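Local structure of beta-galactosidase (Bacillus circulans subsp. alkalophilus, 3TTY) at residues A79-G83 with V147-Y151; P248-M254 with M269-D275; P417-L421 with G544-D548; H524-I528 with S540-G544. The protein hydrolyses terminal beta-galactosyl residues of galactosides, as a glycoside hydrolase with a TIM-barrel domain that holds galactose in its pocket. All coordinates share one frame; numbering follows the deposited sequence.

Contact 1: residues A79-G83 with V147-Y151; sequences ATSTG and VSNEY. With GLA (alpha-D-galactopyranose), chain H.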
loop_
_atom_site.group_PDB
_atom_site.type_symbol
_atom_site.label_atom_id
_atom_site.label_comp_id
_atom_site.label_asym_id
_atom_site.label_seq_id
_atom_site.Cartn_x
_atom_site.Cartn_y
_atom_site.Cartn_z
ATOM N N ALA A 79 5.626 29.364 -25.239
ATOM C CA ALA A 79 5.971 27.952 -25.094
ATOM C C ALA A 79 5.957 27.231 -26.451
ATOM O O ALA A 79 5.246 27.625 -27.371
ATOM C CB ALA A 79 5.028 27.270 -24.095
ATOM N N THR A 80 6.753 26.175 -26.569
ATOM C CA THR A 80 6.803 25.383 -27.793
ATOM C C THR A 80 5.662 24.370 -27.912
ATOM O O THR A 80 5.490 23.763 -28.972
ATOM C CB THR A 80 8.120 24.611 -27.882
ATOM O OG1 THR A 80 8.242 23.774 -26.728
ATOM C CG2 THR A 80 9.288 25.576 -27.927
ATOM N N SER A 81 4.911 24.166 -26.828
ATOM C CA SER A 81 3.751 23.267 -26.839
ATOM C C SER A 81 4.122 21.789 -26.884
ATOM O O SER A 81 3.267 20.949 -27.133
ATOM C CB SER A 81 2.829 23.566 -28.024
ATOM O OG SER A 81 1.588 24.098 -27.601
ATOM N N THR A 82 5.383 21.464 -26.636
ATOM C CA THR A 82 5.821 20.074 -26.733
ATOM C C THR A 82 5.640 19.223 -25.467
ATOM O O THR A 82 6.024 18.058 -25.448
ATOM C CB THR A 82 7.287 19.989 -27.208
ATOM O OG1 THR A 82 8.131 20.672 -26.275
ATOM C CG2 THR A 82 7.437 20.616 -28.606
ATOM N N GLY A 83 5.052 19.790 -24.417
ATOM C CA GLY A 83 4.882 19.063 -23.166
ATOM C C GLY A 83 3.771 18.017 -23.184
ATOM O O GLY A 83 3.654 17.217 -22.267
ATOM N N VAL A 147 10.393 26.120 -23.358
ATOM C CA VAL A 147 10.497 24.832 -24.051
ATOM C C VAL A 147 9.729 23.743 -23.332
ATOM O O VAL A 147 9.952 23.499 -22.134
ATOM C CB VAL A 147 11.958 24.370 -24.185
ATOM C CG1 VAL A 147 12.018 22.921 -24.686
ATOM C CG2 VAL A 147 12.729 25.313 -25.101
ATOM N N SER A 148 8.816 23.094 -24.055
ATOM C CA SER A 148 8.051 21.992 -23.482
ATOM C C SER A 148 7.367 22.467 -22.187
ATOM O O SER A 148 6.931 23.614 -22.094
ATOM C CB SER A 148 8.983 20.799 -23.213
ATOM O OG SER A 148 8.264 19.607 -22.947
ATOM N N ASN A 149 7.269 21.574 -21.208
ATOM C CA ASN A 149 6.750 21.892 -19.890
ATOM C C ASN A 149 7.111 20.770 -18.922
ATOM O O ASN A 149 6.870 19.595 -19.214
ATOM C CB ASN A 149 5.232 22.073 -19.915
ATOM C CG ASN A 149 4.707 22.683 -18.626
ATOM O OD1 ASN A 149 5.004 23.831 -18.309
ATOM N ND2 ASN A 149 3.934 21.913 -17.871
ATOM N N GLU A 150 7.684 21.141 -17.780
ATOM C CA GLU A 150 8.117 20.181 -16.756
ATOM C C GLU A 150 8.558 18.801 -17.300
ATOM O O GLU A 150 7.872 17.795 -17.102
ATOM C CB GLU A 150 7.036 20.006 -15.673
ATOM C CG GLU A 150 6.709 21.265 -14.885
ATOM C CD GLU A 150 5.989 20.977 -13.565
ATOM O OE1 GLU A 150 5.306 19.927 -13.452
ATOM O OE2 GLU A 150 6.118 21.803 -12.631
ATOM N N TYR A 151 9.690 18.765 -17.995
ATOM C CA TYR A 151 10.327 17.498 -18.348
ATOM C C TYR A 151 10.458 16.572 -17.124
ATOM O O TYR A 151 10.796 17.014 -16.028
ATOM C CB TYR A 151 11.716 17.764 -18.902
ATOM C CG TYR A 151 11.785 18.299 -20.316
ATOM C CD1 TYR A 151 11.483 17.489 -21.390
ATOM C CD2 TYR A 151 12.207 19.603 -20.572
ATOM C CE1 TYR A 151 11.574 17.952 -22.681
ATOM C CE2 TYR A 151 12.313 20.082 -21.874
ATOM C CZ TYR A 151 11.997 19.242 -22.921
ATOM O OH TYR A 151 12.089 19.680 -24.221
HETATM C C1 GLA H . 2.881 22.392 -12.805
HETATM C C2 GLA H . 2.596 22.549 -14.320
HETATM C C3 GLA H . 1.402 23.475 -14.613
HETATM C C4 GLA H . 0.250 23.041 -13.720
HETATM C C5 GLA H . 0.713 23.024 -12.260
HETATM C C6 GLA H . -0.486 22.660 -11.375
HETATM O O1 GLA H . 3.431 23.550 -12.153
HETATM O O2 GLA H . 3.743 23.051 -14.987
HETATM O O3 GLA H . 0.976 23.383 -15.984
HETATM O O4 GLA H . -0.097 21.722 -14.123
HETATM O O5 GLA H . 1.711 22.011 -12.096
HETATM O O6 GLA H . -0.213 23.005 -10.010
#
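Thr-80 and Thr-82 both set OG1 between their own backbone N and carbonyl carbon (chi1 58° and 60°), which turns the two hydroxyls toward Ser-148, where the loops after the third and fourth strands of the TIM barrel meet. Thr-80 OG1 accepts an almost straight bond from Ser-148 N, 2.8 Å at 175°. Thr-82 OG1 lies 3.1 Å from Ser-148 CA. The carboxylate of Glu-236, on helix 215-243, takes a hydrogen bond with each threonine, so two small hydroxyls bind the loop to an outer helix. Gly-83 suits its place because a CB there would collide with Asn-149 CB. Asn-149 and Glu-150 form an Asn-Glu pair after strand 142-146, as in clan GH-A glycosidases, where the glutamate of such a pair serves as the general acid/base, consistent with Glu-150 beside the anomeric carbon. Asn-149 ND2 donates to galactose O2 (3.1 Å), while its OD1 is turned to Asn-252. The extended Glu-150 chain brings OE2 within 3.2 Å of galactose O1; with an alanine here, a gap would probably open beside C1, leaving O1 short of one carboxylate neighbour. Ser-148 OG sits 3.7 Å above one face of the Tyr-151 ring, offset toward its rim.

Contact 2: residues P248-M254 with M269-D275; sequences PVTTNLM and MDVVSWD. With GLA (alpha-D-galactopyranose), chain H.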
loop_
_atom_site.group_PDB
_atom_site.type_symbol
_atom_site.label_atom_id
_atom_site.label_comp_id
_atom_site.label_asym_id
_atom_site.label_seq_id
_atom_site.Cartn_x
_atom_site.Cartn_y
_atom_site.Cartn_z
ATOM N N PRO A 248 16.090 34.653 -25.118
ATOM C CA PRO A 248 16.545 33.646 -24.147
ATOM C C PRO A 248 15.606 32.442 -24.076
ATOM O O PRO A 248 14.422 32.551 -24.402
ATOM C CB PRO A 248 16.531 34.405 -22.808
ATOM C CG PRO A 248 16.423 35.844 -23.167
ATOM C CD PRO A 248 15.662 35.893 -24.456
ATOM N N VAL A 249 16.135 31.307 -23.642
ATOM C CA VAL A 249 15.385 30.063 -23.658
ATOM C C VAL A 249 15.463 29.404 -22.299
ATOM O O VAL A 249 16.546 29.314 -21.703
ATOM C CB VAL A 249 15.975 29.073 -24.669
ATOM C CG1 VAL A 249 15.116 27.808 -24.726
ATOM C CG2 VAL A 249 16.112 29.722 -26.046
ATOM N N THR A 250 14.318 28.951 -21.802
ATOM C CA THR A 250 14.281 28.212 -20.551
ATOM C C THR A 250 13.319 27.040 -20.661
ATOM O O THR A 250 12.623 26.871 -21.673
ATOM C CB THR A 250 13.854 29.111 -19.373
ATOM O OG1 THR A 250 14.052 28.420 -18.141
ATOM C CG2 THR A 250 12.381 29.510 -19.490
ATOM N N THR A 251 13.298 26.223 -19.618
ATOM C CA THR A 251 12.222 25.265 -19.418
ATOM C C THR A 251 11.937 25.265 -17.920
ATOM O O THR A 251 12.777 25.708 -17.144
ATOM C CB THR A 251 12.560 23.849 -19.978
ATOM O OG1 THR A 251 11.414 23.006 -19.840
ATOM C CG2 THR A 251 13.767 23.224 -19.237
ATOM N N ASN A 252 10.751 24.837 -17.504
ATOM C CA ASN A 252 10.383 25.020 -16.097
ATOM C C ASN A 252 10.678 23.806 -15.209
ATOM O O ASN A 252 10.171 22.702 -15.451
ATOM C CB ASN A 252 8.935 25.526 -15.934
ATOM C CG ASN A 252 7.916 24.688 -16.694
ATOM O OD1 ASN A 252 8.264 23.932 -17.595
ATOM N ND2 ASN A 252 6.645 24.839 -16.343
ATOM N N LEU A 253 11.503 24.029 -14.185
ATOM C CA LEU A 253 12.007 22.950 -13.333
ATOM C C LEU A 253 11.218 22.845 -12.032
ATOM O O LEU A 253 10.398 23.718 -11.714
ATOM C CB LEU A 253 13.495 23.155 -13.012
ATOM C CG LEU A 253 14.387 23.611 -14.169
ATOM C CD1 LEU A 253 15.836 23.672 -13.727
ATOM C CD2 LEU A 253 14.232 22.713 -15.378
ATOM N N MET A 254 11.493 21.797 -11.263
ATOM C CA MET A 254 10.632 21.462 -10.131
ATOM C C MET A 254 11.378 21.395 -8.803
ATOM O O MET A 254 11.052 20.586 -7.942
ATOM C CB MET A 254 9.859 20.170 -10.410
ATOM C CG MET A 254 8.894 20.318 -11.587
ATOM S SD MET A 254 8.095 18.795 -12.127
ATOM C CE MET A 254 9.439 18.022 -13.020
ATOM N N MET A 269 20.781 25.848 -20.093
ATOM C CA MET A 269 19.673 26.814 -20.050
ATOM C C MET A 269 20.176 28.253 -19.897
ATOM O O MET A 269 21.116 28.500 -19.146
ATOM C CB MET A 269 18.740 26.497 -18.874
ATOM C CG MET A 269 18.080 25.134 -18.944
ATOM S SD MET A 269 17.534 24.574 -17.326
ATOM C CE MET A 269 16.031 25.540 -17.130
ATOM N N ASP A 270 19.544 29.204 -20.582
ATOM C CA ASP A 270 19.967 30.606 -20.492
ATOM C C ASP A 270 19.677 31.190 -19.118
ATOM O O ASP A 270 20.420 32.029 -18.606
ATOM C CB ASP A 270 19.274 31.453 -21.556
ATOM C CG ASP A 270 19.809 31.190 -22.952
ATOM O OD1 ASP A 270 21.022 30.909 -23.100
ATOM O OD2 ASP A 270 19.010 31.257 -23.902
ATOM N N VAL A 271 18.576 30.734 -18.538
ATOM C CA VAL A 271 18.145 31.158 -17.222
ATOM C C VAL A 271 17.320 30.023 -16.636
ATOM O O VAL A 271 16.658 29.282 -17.365
ATOM C CB VAL A 271 17.271 32.428 -17.301
ATOM C CG1 VAL A 271 15.921 32.099 -17.874
ATOM C CG2 VAL A 271 17.118 33.060 -15.927
ATOM N N VAL A 272 17.370 29.876 -15.323
ATOM C CA VAL A 272 16.577 28.870 -14.647
ATOM C C VAL A 272 15.178 29.421 -14.425
ATOM O O VAL A 272 14.992 30.624 -14.313
ATOM C CB VAL A 272 17.212 28.495 -13.302
ATOM C CG1 VAL A 272 16.247 27.672 -12.451
ATOM C CG2 VAL A 272 18.534 27.756 -13.531
ATOM N N SER A 273 14.185 28.540 -14.414
ATOM C CA SER A 273 12.845 28.922 -14.011
ATOM C C SER A 273 12.277 27.728 -13.281
ATOM O O SER A 273 12.731 26.596 -13.498
ATOM C CB SER A 273 11.982 29.288 -15.216
ATOM O OG SER A 273 11.642 28.149 -15.985
ATOM N N TRP A 274 11.320 27.961 -12.389
ATOM C CA TRP A 274 10.772 26.852 -11.615
ATOM C C TRP A 274 9.379 27.120 -11.090
ATOM O O TRP A 274 8.875 28.243 -11.159
ATOM C CB TRP A 274 11.742 26.414 -10.501
ATOM C CG TRP A 274 11.584 27.030 -9.133
ATOM C CD1 TRP A 274 11.887 28.317 -8.756
ATOM C CD2 TRP A 274 11.158 26.356 -7.939
ATOM N NE1 TRP A 274 11.650 28.485 -7.406
ATOM C CE2 TRP A 274 11.203 27.298 -6.883
ATOM C CE3 TRP A 274 10.734 25.049 -7.662
ATOM C CZ2 TRP A 274 10.841 26.973 -5.576
ATOM C CZ3 TRP A 274 10.370 24.727 -6.358
ATOM C CH2 TRP A 274 10.421 25.688 -5.335
ATOM N N ASP A 275 8.767 26.065 -10.569
ATOM C CA ASP A 275 7.363 26.072 -10.209
ATOM C C ASP A 275 7.232 25.749 -8.722
ATOM O O ASP A 275 7.455 24.620 -8.297
ATOM C CB ASP A 275 6.601 25.054 -11.075
ATOM C CG ASP A 275 6.837 25.259 -12.590
ATOM O OD1 ASP A 275 7.125 26.397 -13.021
ATOM O OD2 ASP A 275 6.726 24.278 -13.360
HETATM C C1 GLA H . 2.881 22.392 -12.805
HETATM C C2 GLA H . 2.596 22.549 -14.320
HETATM C C3 GLA H . 1.402 23.475 -14.613
HETATM C C4 GLA H . 0.250 23.041 -13.720
HETATM C C5 GLA H . 0.713 23.024 -12.260
HETATM C C6 GLA H . -0.486 22.660 -11.375
HETATM O O1 GLA H . 3.431 23.550 -12.153
HETATM O O2 GLA H . 3.743 23.051 -14.987
HETATM O O3 GLA H . 0.976 23.383 -15.984
HETATM O O4 GLA H . -0.097 21.722 -14.123
HETATM O O5 GLA H . 1.711 22.011 -12.096
HETATM O O6 GLA H . -0.213 23.005 -10.010
#
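Strands 249-253 and 273-275, the fifth and sixth of the TIM barrel, run side by side in a beta-alpha-beta unit, and Leu-253 pairs with Trp-274 as a parallel bridge. Leu-253 N donates to Ser-273 O (2.9 Å), and its own carbonyl O receives Asp-275 N. At the other end Asp-270 grips Val-249 twice: its N donates to Val-249 O (3.2 Å), and its OD2 takes Val-249 N on the anti lone pair (2.9 Å). That oxygen also makes a salt bridge with Lys-241, so a leucine in its place is likely to leave both the amide and the ammonium group without their shared acceptor. Ser-273, with chi1 at 71°, swings OG over to the neighbouring strand, where it donates to Thr-251 O at 2.9 Å from above the carbonyl plane, satisfying a buried hydroxyl. The unbranched Met-269 chain, bent at chi3 (78°), brings CE end to end with Leu-253 CD2 (3.8 Å) and also against Thr-251 O. Asn-252 crosses Asp-275 with amide and carboxylate planes 71° apart; its OD1 takes Glu-150 N and its ND2 is hydrogen-bonded to Asn-149 OD1. Asn-252 and Asp-275 both line the galactose pocket, at the carboxyl-terminal ends of the strands, where TIM-barrel enzymes carry their active sites.

Contact 3: residues P417-L421 with G544-D548; sequences PSIAL and GILCD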
loop_
_atom_site.group_PDB
_atom_site.type_symbol
_atom_site.label_atom_id
_atom_site.label_comp_id
_atom_site.label_asym_id
_atom_site.label_seq_id
_atom_site.Cartn_x
_atom_site.Cartn_y
_atom_site.Cartn_z
ATOM N N PRO A 417 22.132 1.735 4.898
ATOM C CA PRO A 417 22.068 1.171 6.254
ATOM C C PRO A 417 20.773 1.454 7.027
ATOM O O PRO A 417 20.582 0.850 8.087
ATOM C CB PRO A 417 23.254 1.834 6.959
ATOM C CG PRO A 417 23.372 3.160 6.288
ATOM C CD PRO A 417 22.949 2.963 4.851
ATOM N N SER A 418 19.903 2.326 6.520
ATOM C CA SER A 418 18.628 2.602 7.191
ATOM C C SER A 418 17.579 3.247 6.291
ATOM O O SER A 418 17.845 4.256 5.647
ATOM C CB SER A 418 18.835 3.531 8.385
ATOM O OG SER A 418 17.588 4.074 8.796
ATOM N N ILE A 419 16.370 2.701 6.289
ATOM C CA ILE A 419 15.277 3.363 5.588
ATOM C C ILE A 419 14.834 4.654 6.281
ATOM O O ILE A 419 13.997 5.380 5.761
ATOM C CB ILE A 419 14.081 2.425 5.366
ATOM C CG1 ILE A 419 13.537 1.922 6.700
ATOM C CG2 ILE A 419 14.497 1.256 4.480
ATOM C CD1 ILE A 419 12.199 1.191 6.574
ATOM N N ALA A 420 15.404 4.949 7.445
ATOM C CA ALA A 420 15.118 6.223 8.118
ATOM C C ALA A 420 16.091 7.322 7.703
ATOM O O ALA A 420 15.972 8.460 8.146
ATOM C CB ALA A 420 15.115 6.063 9.630
ATOM N N LEU A 421 17.049 6.985 6.845
ATOM C CA LEU A 421 17.941 8.001 6.287
ATOM C C LEU A 421 17.289 8.651 5.087
ATOM O O LEU A 421 16.960 7.990 4.100
ATOM C CB LEU A 421 19.313 7.423 5.904
ATOM C CG LEU A 421 20.306 8.399 5.259
ATOM C CD1 LEU A 421 20.621 9.576 6.182
ATOM C CD2 LEU A 421 21.594 7.686 4.799
ATOM N N GLY A 544 20.267 10.971 16.483
ATOM C CA GLY A 544 19.536 9.796 16.051
ATOM C C GLY A 544 19.770 9.321 14.630
ATOM O O GLY A 544 20.670 9.787 13.931
ATOM N N ILE A 545 18.935 8.369 14.223
ATOM C CA ILE A 545 18.951 7.813 12.879
ATOM C C ILE A 545 20.171 6.933 12.639
ATOM O O ILE A 545 20.048 5.710 12.612
ATOM C CB ILE A 545 18.810 8.896 11.810
ATOM C CG1 ILE A 545 17.632 9.811 12.154
ATOM C CG2 ILE A 545 18.597 8.257 10.443
ATOM C CD1 ILE A 545 17.249 10.781 11.040
ATOM N N LEU A 546 21.343 7.534 12.472
ATOM C CA LEU A 546 22.564 6.739 12.332
ATOM C C LEU A 546 23.661 7.237 13.256
ATOM O O LEU A 546 23.784 8.428 13.491
ATOM C CB LEU A 546 23.057 6.732 10.878
ATOM C CG LEU A 546 22.254 5.888 9.881
ATOM C CD1 LEU A 546 22.233 6.530 8.493
ATOM C CD2 LEU A 546 22.773 4.461 9.811
ATOM N N CYS A 547 24.466 6.318 13.769
ATOM C CA CYS A 547 25.599 6.678 14.611
ATOM C C CYS A 547 26.871 6.084 14.035
ATOM O O CYS A 547 27.036 4.864 14.009
ATOM C CB CYS A 547 25.401 6.184 16.046
ATOM S SG CYS A 547 24.059 6.999 16.972
ATOM N N ASP A 548 27.764 6.948 13.565
ATOM C CA ASP A 548 29.083 6.507 13.129
ATOM C C ASP A 548 29.968 6.235 14.342
ATOM O O ASP A 548 30.048 7.063 15.244
ATOM C CB ASP A 548 29.732 7.587 12.264
ATOM C CG ASP A 548 30.085 7.088 10.880
ATOM O OD1 ASP A 548 30.013 5.854 10.663
ATOM O OD2 ASP A 548 30.444 7.924 10.020
HETATM O O HOH W 1 18.042 4.266 11.377
#
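Pro-417, Leu-421 and Leu-546 form the apolar part of this contact, which lies in the trimerisation domain. The two methyls of Leu-546 divide the work: CD2 reaches Pro-417 CG at 3.8 Å, and CD1 reaches Leu-421 CD2 at 3.9 Å, both side chains being crossed at about a right angle. A branched leucine suits the spot because its fork touches two partners at once. Ile-545 adds a second patch with its CG2, which stands anti to the backbone N and comes 4.2 Å from Ala-420 CB and 3.5 Å from Ala-420 O; the short alanine lets the isoleucine come up against the backbone.

No direct hydrogen bond joins the two segments. A water does so instead, accepting from Ser-418 OG (2.6 Å) and donating to Ile-545 O (2.8 Å). The same serine oxygen accepts from Ala-420 N at 2.7 Å, an ST turn that shapes the loop from within, while a type I beta turn runs from Ser-418 to Leu-421. On the other side the chain turns a corner at Ile-545, whose phi of 71° is unusual for a beta-branched residue; a weak bond from Leu-546 N to Gly-544 O spans that corner.

Pro-417, with a cis peptide bond before it, also packs on Asn-319 of a second subunit, and Ser-418 and Ala-420 on Tyr-318 of that subunit. Within the chain, Leu-546 rests on Ala-519 of strand 512-519, Ile-545 touches Ser-588 of strand 587-589, and Leu-421 and Ile-545 both lean on Glu-426 of helix 423-435.

Contact 4: residues H524-I528 with S540-G544; sequences HQNEI and SYSCG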
loop_
_atom_site.group_PDB
_atom_site.type_symbol
_atom_site.label_atom_id
_atom_site.label_comp_id
_atom_site.label_asym_id
_atom_site.label_seq_id
_atom_site.Cartn_x
_atom_site.Cartn_y
_atom_site.Cartn_z
ATOM N N HIS A 524 14.489 5.262 18.847
ATOM C CA HIS A 524 15.707 5.171 19.635
ATOM C C HIS A 524 16.601 6.356 19.301
ATOM O O HIS A 524 16.682 6.787 18.150
ATOM C CB HIS A 524 16.455 3.871 19.366
ATOM C CG HIS A 524 15.823 2.669 19.990
ATOM N ND1 HIS A 524 14.702 2.061 19.466
ATOM C CD2 HIS A 524 16.157 1.958 21.092
ATOM C CE1 HIS A 524 14.371 1.028 20.221
ATOM N NE2 HIS A 524 15.236 0.945 21.215
ATOM N N GLN A 525 17.261 6.882 20.321
ATOM C CA GLN A 525 18.159 8.003 20.155
ATOM C C GLN A 525 19.408 7.751 20.976
ATOM O O GLN A 525 19.462 6.805 21.752
ATOM C CB GLN A 525 17.482 9.295 20.611
ATOM C CG GLN A 525 16.209 9.616 19.841
ATOM C CD GLN A 525 15.543 10.903 20.297
ATOM O OE1 GLN A 525 14.600 11.376 19.662
ATOM N NE2 GLN A 525 16.022 11.469 21.402
ATOM N N ASN A 526 20.412 8.596 20.777
ATOM C CA ASN A 526 21.604 8.606 21.609
ATOM C C ASN A 526 21.821 10.041 22.075
ATOM O O ASN A 526 20.961 10.903 21.898
ATOM C CB ASN A 526 22.834 8.093 20.840
ATOM C CG ASN A 526 23.917 7.521 21.762
ATOM O OD1 ASN A 526 24.540 8.243 22.544
ATOM N ND2 ASN A 526 24.156 6.217 21.651
ATOM N N GLU A 527 22.984 10.300 22.644
ATOM C CA GLU A 527 23.231 11.546 23.333
ATOM C C GLU A 527 24.584 12.099 22.898
ATOM O O GLU A 527 25.583 11.373 22.873
ATOM C CB GLU A 527 23.190 11.289 24.844
ATOM C CG GLU A 527 23.413 12.489 25.762
ATOM C CD GLU A 527 23.492 12.081 27.244
ATOM O OE1 GLU A 527 23.748 12.955 28.111
ATOM O OE2 GLU A 527 23.302 10.877 27.540
ATOM N N ILE A 528 24.592 13.372 22.515
ATOM C CA ILE A 528 25.817 14.094 22.217
ATOM C C ILE A 528 26.232 14.820 23.492
ATOM O O ILE A 528 25.505 15.686 23.996
ATOM C CB ILE A 528 25.610 15.089 21.068
ATOM C CG1 ILE A 528 25.341 14.337 19.769
ATOM C CG2 ILE A 528 26.824 15.976 20.888
ATOM C CD1 ILE A 528 24.872 15.224 18.656
ATOM N N SER A 540 24.407 18.266 27.206
ATOM C CA SER A 540 23.964 17.149 26.373
ATOM C C SER A 540 22.939 17.555 25.325
ATOM O O SER A 540 22.132 18.459 25.557
ATOM C CB SER A 540 23.359 16.045 27.246
ATOM O OG SER A 540 24.352 15.446 28.058
ATOM N N TYR A 541 22.976 16.881 24.177
ATOM C CA TYR A 541 21.928 17.021 23.159
ATOM C C TYR A 541 21.532 15.629 22.674
ATOM O O TYR A 541 22.223 14.656 22.949
ATOM C CB TYR A 541 22.403 17.866 21.978
ATOM C CG TYR A 541 22.892 19.243 22.357
ATOM C CD1 TYR A 541 22.047 20.348 22.300
ATOM C CD2 TYR A 541 24.200 19.439 22.780
ATOM C CE1 TYR A 541 22.494 21.612 22.655
ATOM C CE2 TYR A 541 24.664 20.693 23.127
ATOM C CZ TYR A 541 23.805 21.777 23.069
ATOM O OH TYR A 541 24.267 23.020 23.426
ATOM N N SER A 542 20.417 15.521 21.964
ATOM C CA SER A 542 20.038 14.218 21.431
ATOM C C SER A 542 20.500 14.074 19.986
ATOM O O SER A 542 20.685 15.072 19.279
ATOM C CB SER A 542 18.532 13.997 21.543
ATOM O OG SER A 542 17.836 15.064 20.933
ATOM N N CYS A 543 20.713 12.833 19.558
ATOM C CA CYS A 543 21.003 12.571 18.155
ATOM C C CYS A 543 20.364 11.251 17.778
ATOM O O CYS A 543 19.966 10.491 18.651
ATOM C CB CYS A 543 22.510 12.533 17.898
ATOM S SG CYS A 543 23.346 11.128 18.667
ATOM N N GLY A 544 20.267 10.971 16.483
ATOM C CA GLY A 544 19.536 9.796 16.051
ATOM C C GLY A 544 19.770 9.321 14.630
ATOM O O GLY A 544 20.670 9.787 13.931
#
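Ile-528 and Cys-543 pack against each other on the buried face of a beta hairpin, whose strands 525-530 and 540-544 are neighbours in the mixed sheet of the trimerisation domain. Ile-528 CD1 lies 3.7 Å from Cys-543 CB, and the compact thiol fits beside Asn-526, with SG 3.8 Å from Asn-526 CB. Phe-593 of helix 591-604 meets Ile-528 on this side, which suits a bulky apolar side chain. Asn-526 is buried, but both ends of its amide are bonded: OD1 accepts from Glu-527 N and Gly-562 N, and ND2 is bonded to Ala-563 O. Two antiparallel hydrogen-bonded pairs hold the backbones, Asn-526 with Cys-543 and Ile-528 with Tyr-541; in the second, Ile-528 N donates to Tyr-541 O at 2.7 Å.

The opposite face, toward solvent, is looser and polar. Gln-525 stretches out over Ser-542, its NE2 stopping 3.6 Å from Ser-542 CB, while Ser-542 OG finds a partner in Asp-590. Glu-527 sends CG away from its backbone N (chi1 -179°) and stays extended, which carries its carboxylate to the end of the neighbouring strand. There Glu-527 OE1 accepts from Ser-540 OG at 2.6 Å on its anti lone pair.

Overall arrangement
From the N terminus, contact 1 comes first: it closes a 63-residue loop and joins the ends of the third and fourth barrel strands. Contact 2 follows in series, closing a short loop through helix 262-266 between the fifth and sixth strands. The two adjoin at the galactose pocket, where Glu-150 packs on Met-254. In the trimerisation domain contact 3 closes a loop of 122 residues, and the hairpin of contact 4, with 11 residues between its segments, nests within it; both end on the same part of the chain and share Gly-544, where one strand hands over to the next. The centres of contacts 1 and 4 lie about 48 Å apart.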